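Local coordinates for Lactamase_B domain-containing protein (PDB 6XFR) that probably hydrolyses the amide bond of beta-lactam antibiotics with zinc as cofactor, as a class B1 metallo-beta-lactamase of the periplasm, at residues T11-K16 against G203-Q208; G159-D164 against P182-R187. All coordinates share one frame; numbering follows the deposited sequence.

Contact 1 of 2, residues T11-K16 against G203-Q208; sequences TKISSK and GPWGDQ
T11 and I13 meet W205 across two backbones that stay far apart, the CA atoms of I13 and W205 lying 10.3 Å from each other, with T11 and K12 in strand and 203-208 irregular. The indole spans that gap. W205 CG lies between its backbone N and carbonyl carbon (chi1 36°), which turns the indole toward T11 and I13. These two, two residues apart, both point their side chains at it. I13 touches with its CG2 branch, which comes within 3.8 Å of W205 NE1 on the pyrrole side and 4.3 Å of CE2. At the far end of the benzo ring T11 brings its hydroxyl, OG1 lying 4.0 Å from W205 CH2. Both approaches are oblique to the indole plane. I19 of the neighbouring strand packs on I13 and W205 alike, and H34 meets the indole edge-to-face. Past the tryptophan, D207 OD1 caps S209 N, at the start of helix 209-217, while D207 OD2 bonds S14 OG of the second subunit. Between the segments the contact is thus van der Waals in character: one aromatic side chain joins strand 8-14, outermost of its sheet within this chain, to the loop after strand 197-200, its setting shared with H34 and I19.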
loop_
_atom_site.group_PDB
_atom_site.type_symbol
_atom_site.label_atom_id
_atom_site.label_comp_id
_atom_site.label_asym_id
_atom_site.label_seq_id
_atom_site.Cartn_x
_atom_site.Cartn_y
_atom_site.Cartn_z
ATOM N N THR B 11 -0.660 -4.637 8.989
ATOM C CA THR B 11 -1.320 -4.956 7.727
ATOM C C THR B 11 -0.427 -5.825 6.853
ATOM O O THR B 11 0.787 -5.622 6.795
ATOM C CB THR B 11 -1.735 -3.677 6.976
ATOM O OG1 THR B 11 -0.710 -2.686 7.117
ATOM C CG2 THR B 11 -3.043 -3.132 7.531
ATOM N N LYS B 12 -1.057 -6.757 6.136
ATOM C CA LYS B 12 -0.357 -7.711 5.291
ATOM C C LYS B 12 -0.224 -7.142 3.880
ATOM O O LYS B 12 -1.191 -6.625 3.322
ATOM C CB LYS B 12 -1.120 -9.034 5.270
ATOM C CG LYS B 12 -0.254 -10.237 5.510
ATOM C CD LYS B 12 -1.020 -11.550 5.372
ATOM C CE LYS B 12 -0.034 -12.665 5.024
ATOM N NZ LYS B 12 -0.727 -13.997 4.956
ATOM N N ILE B 13 0.966 -7.223 3.290
ATOM C CA ILE B 13 1.116 -6.760 1.917
ATOM C C ILE B 13 1.527 -7.859 0.937
ATOM O O ILE B 13 1.323 -7.688 -0.272
ATOM C CB ILE B 13 2.093 -5.567 1.826
ATOM C CG1 ILE B 13 3.524 -5.912 2.276
ATOM C CG2 ILE B 13 1.561 -4.352 2.591
ATOM C CD1 ILE B 13 4.453 -4.735 1.997
ATOM N N SER B 14 2.138 -8.951 1.397
ATOM C CA SER B 14 2.582 -10.093 0.608
ATOM C C SER B 14 2.243 -11.324 1.428
ATOM O O SER B 14 1.905 -11.217 2.605
ATOM C CB SER B 14 4.086 -10.000 0.318
ATOM O OG SER B 14 4.463 -10.823 -0.766
ATOM N N SER B 15 2.343 -12.506 0.840
ATOM C CA SER B 15 1.871 -13.663 1.586
ATOM C C SER B 15 2.661 -13.894 2.877
ATOM O O SER B 15 2.105 -14.465 3.817
ATOM C CB SER B 15 1.836 -14.912 0.693
ATOM O OG SER B 15 3.050 -15.613 0.673
ATOM N N LYS B 16 3.908 -13.399 2.982
ATOM C CA LYS B 16 4.738 -13.571 4.179
ATOM C C LYS B 16 5.274 -12.256 4.763
ATOM O O LYS B 16 6.179 -12.291 5.611
ATOM C CB LYS B 16 5.934 -14.487 3.871
ATOM C CG LYS B 16 5.597 -15.923 3.505
ATOM C CD LYS B 16 4.804 -16.597 4.585
ATOM C CE LYS B 16 4.630 -18.068 4.267
ATOM N NZ LYS B 16 3.329 -18.549 4.821
ATOM N N GLY B 203 4.557 7.533 6.205
ATOM C CA GLY B 203 3.436 7.724 5.318
ATOM C C GLY B 203 3.151 6.442 4.562
ATOM O O GLY B 203 3.799 5.407 4.787
ATOM N N PRO B 204 2.151 6.482 3.677
ATOM C CA PRO B 204 1.784 5.286 2.898
ATOM C C PRO B 204 2.885 4.886 1.937
ATOM O O PRO B 204 3.650 5.721 1.454
ATOM C CB PRO B 204 0.513 5.714 2.148
ATOM C CG PRO B 204 0.033 6.991 2.892
ATOM C CD PRO B 204 1.297 7.642 3.377
ATOM N N TRP B 205 2.966 3.592 1.666
ATOM C CA TRP B 205 3.963 3.081 0.737
ATOM C C TRP B 205 3.467 3.195 -0.715
ATOM O O TRP B 205 2.310 3.502 -0.986
ATOM C CB TRP B 205 4.320 1.640 1.098
ATOM C CG TRP B 205 3.131 0.823 1.618
ATOM C CD1 TRP B 205 2.393 -0.099 0.916
ATOM C CD2 TRP B 205 2.549 0.868 2.946
ATOM N NE1 TRP B 205 1.403 -0.625 1.712
ATOM C CE2 TRP B 205 1.473 -0.058 2.959
ATOM C CE3 TRP B 205 2.832 1.605 4.124
ATOM C CZ2 TRP B 205 0.678 -0.274 4.102
ATOM C CZ3 TRP B 205 2.045 1.377 5.265
ATOM C CH2 TRP B 205 0.975 0.445 5.239
ATOM N N GLY B 206 4.362 2.998 -1.657
ATOM C CA GLY B 206 4.008 3.092 -3.063
ATOM C C GLY B 206 4.988 2.354 -3.948
ATOM O O GLY B 206 5.668 1.431 -3.517
ATOM N N ASP B 207 5.070 2.775 -5.204
ATOM C CA ASP B 207 6.048 2.163 -6.091
ATOM C C ASP B 207 7.341 2.974 -6.045
ATOM O O ASP B 207 7.614 3.697 -5.085
ATOM C CB ASP B 207 5.478 1.988 -7.503
ATOM C CG ASP B 207 4.996 3.288 -8.143
ATOM O OD1 ASP B 207 5.113 4.371 -7.511
ATOM O OD2 ASP B 207 4.487 3.195 -9.313
ATOM N N GLN B 208 8.172 2.828 -7.065
ATOM C CA GLN B 208 9.461 3.499 -7.065
ATOM C C GLN B 208 9.325 5.010 -7.245
ATOM O O GLN B 208 10.343 5.695 -7.270
ATOM C CB GLN B 208 10.332 2.885 -8.162
ATOM C CG GLN B 208 9.881 3.261 -9.590
ATOM C CD GLN B 208 8.655 2.482 -10.082
ATOM O OE1 GLN B 208 8.009 1.736 -9.321
ATOM N NE2 GLN B 208 8.338 2.646 -11.366
#

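Contact 2 of 2, residues G159-D164 against P182-R187; sequences GCLVKD and PLAIQR. With ZN (zinc ion), chain O.
L161 meets A184 and I185 on one flank of helix 181-191; the side chains pack by apolar contact, and a methyl also abuts the carbonyl oxygen of L161. L161 CD1 lies 4.3 Å from A184 CB. I185 meets the same leucine from the helix side: its CD1 is 4.3 Å from L161 CG and 3.7 Å from L161 O. With CG1 of I185 anti to its carbonyl carbon (chi1 -69°) and CD1 bent over at chi2 -46°, the methyl ends beside the leucine carbonyl. L161 O also accepts a hydrogen bond from W181 NE1, so the oxygen has a polar partner as well as an apolar neighbour. The leucine is set by the type I turn G159-V162, closed by a weak bond from V162 N to G159 O, 3.4 Å. The same turn carries C160, whose SG binds zinc at 2.4 Å; D82, H202 and a water, 2.3 Å from the metal, join it there. The zinc ligand and the helix-packing residue are therefore adjacent in sequence. Beyond them, V162 rests on L210 and I185 on T214 and L215, so the loop after strand 155-159 packs on helices 181-191 and 209-217 where they meet each other, with V198 of strand 197-200 also against V162.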
loop_
_atom_site.group_PDB
_atom_site.type_symbol
_atom_site.label_atom_id
_atom_site.label_comp_id
_atom_site.label_asym_id
_atom_site.label_seq_id
_atom_site.Cartn_x
_atom_site.Cartn_y
_atom_site.Cartn_z
ATOM N N GLY B 159 12.736 3.077 5.391
ATOM C CA GLY B 159 12.717 3.786 6.661
ATOM C C GLY B 159 12.552 5.277 6.478
ATOM O O GLY B 159 11.912 5.736 5.521
ATOM N N CYS B 160 13.179 6.054 7.357
ATOM C CA CYS B 160 13.011 7.493 7.257
ATOM C C CYS B 160 13.899 8.101 6.170
ATOM O O CYS B 160 13.787 9.306 5.907
ATOM C CB CYS B 160 13.305 8.150 8.619
ATOM S SG CYS B 160 12.645 7.236 10.055
ATOM N N LEU B 161 14.682 7.275 5.455
ATOM C CA LEU B 161 15.446 7.750 4.301
ATOM C C LEU B 161 14.544 8.120 3.122
ATOM O O LEU B 161 14.901 8.981 2.308
ATOM C CB LEU B 161 16.450 6.677 3.877
ATOM C CG LEU B 161 17.559 7.046 2.872
ATOM C CD1 LEU B 161 18.362 8.276 3.336
ATOM C CD2 LEU B 161 18.492 5.851 2.625
ATOM N N VAL B 162 13.381 7.476 3.013
ATOM C CA VAL B 162 12.425 7.693 1.929
ATOM C C VAL B 162 11.198 8.389 2.490
ATOM O O VAL B 162 10.724 8.043 3.576
ATOM C CB VAL B 162 12.024 6.360 1.269
ATOM C CG1 VAL B 162 11.105 6.630 0.064
ATOM C CG2 VAL B 162 13.272 5.558 0.863
ATOM N N LYS B 163 10.648 9.325 1.733
ATOM C CA LYS B 163 9.416 9.992 2.131
ATOM C C LYS B 163 8.259 9.498 1.267
ATOM O O LYS B 163 8.455 9.007 0.150
ATOM C CB LYS B 163 9.570 11.514 2.026
ATOM C CG LYS B 163 10.510 12.103 3.069
ATOM C CD LYS B 163 9.859 13.225 3.878
ATOM C CE LYS B 163 9.141 12.696 5.104
ATOM N NZ LYS B 163 10.121 12.095 6.043
ATOM N N ASP B 164 7.046 9.589 1.817
ATOM C CA ASP B 164 5.849 9.197 1.081
ATOM C C ASP B 164 5.446 10.306 0.104
ATOM O O ASP B 164 5.889 11.464 0.206
ATOM C CB ASP B 164 4.674 8.855 2.022
ATOM C CG ASP B 164 4.061 10.086 2.726
ATOM O OD1 ASP B 164 4.514 10.423 3.839
ATOM O OD2 ASP B 164 3.110 10.715 2.198
ATOM N N PRO B 182 20.549 13.181 -1.266
ATOM C CA PRO B 182 20.254 12.991 -2.702
ATOM C C PRO B 182 21.023 11.855 -3.352
ATOM O O PRO B 182 20.463 11.123 -4.175
ATOM C CB PRO B 182 20.658 14.339 -3.312
ATOM C CG PRO B 182 20.667 15.289 -2.177
ATOM C CD PRO B 182 21.052 14.537 -0.969
ATOM N N LEU B 183 22.305 11.704 -3.036
ATOM C CA LEU B 183 23.075 10.611 -3.608
ATOM C C LEU B 183 22.666 9.267 -3.002
ATOM O O LEU B 183 22.718 8.236 -3.679
ATOM C CB LEU B 183 24.570 10.902 -3.418
ATOM C CG LEU B 183 24.926 12.308 -3.932
ATOM C CD1 LEU B 183 26.374 12.673 -3.703
ATOM C CD2 LEU B 183 24.555 12.455 -5.413
ATOM N N ALA B 184 22.235 9.253 -1.746
ATOM C CA ALA B 184 21.761 8.000 -1.170
ATOM C C ALA B 184 20.512 7.510 -1.892
ATOM O O ALA B 184 20.377 6.310 -2.162
ATOM C CB ALA B 184 21.500 8.168 0.326
ATOM N N ILE B 185 19.587 8.425 -2.220
ATOM C CA ILE B 185 18.395 8.022 -2.958
ATOM C C ILE B 185 18.784 7.432 -4.307
ATOM O O ILE B 185 18.319 6.347 -4.691
ATOM C CB ILE B 185 17.434 9.217 -3.127
ATOM C CG1 ILE B 185 16.830 9.590 -1.785
ATOM C CG2 ILE B 185 16.334 8.885 -4.189
ATOM C CD1 ILE B 185 16.348 8.364 -1.039
ATOM N N GLN B 186 19.692 8.108 -5.017
ATOM C CA GLN B 186 20.100 7.647 -6.335
ATOM C C GLN B 186 20.835 6.319 -6.261
ATOM O O GLN B 186 20.746 5.507 -7.182
ATOM C CB GLN B 186 20.951 8.722 -6.991
ATOM C CG GLN B 186 20.200 10.030 -7.064
ATOM C CD GLN B 186 21.011 11.167 -7.634
ATOM O OE1 GLN B 186 22.006 11.585 -7.058
ATOM N NE2 GLN B 186 20.597 11.662 -8.783
ATOM N N ARG B 187 21.535 6.060 -5.165
ATOM C CA ARG B 187 22.077 4.728 -4.972
ATOM C C ARG B 187 20.940 3.711 -4.885
ATOM O O ARG B 187 20.941 2.696 -5.597
ATOM C CB ARG B 187 22.944 4.714 -3.715
ATOM C CG ARG B 187 24.411 4.983 -3.952
ATOM C CD ARG B 187 25.150 5.455 -2.689
ATOM N NE ARG B 187 26.348 6.250 -3.006
ATOM C CZ ARG B 187 26.687 7.429 -2.458
ATOM N NH1 ARG B 187 25.946 8.025 -1.525
ATOM N NH2 ARG B 187 27.797 8.030 -2.857
HETATM ZN ZN ZN O . 11.481 8.737 11.444
HETATM O O HOH W 1 11.494 10.802 10.409
#

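In the fold
From the N terminus, the chain lays down strand 8-14, outermost within this chain in the first five-stranded sheet, then runs through that sheet and on into the second before contact 2 begins. Leaving strand 155-159, it closes a short loop there, as residues 182-187 of helix 181-191 return to 159-164. Strand 197-200 follows, and the loop after it completes contact 1, a far longer closure in which contact 2 is nested. Their centres are about 17 Å apart, yet they touch: D164 packs on G203 and P204. Contact 1 ties together the two sheets of the metallo-beta-lactamase superfamily's alpha-beta/beta-alpha sandwich; contact 2 fastens a helix to the zinc-bearing loop of the second.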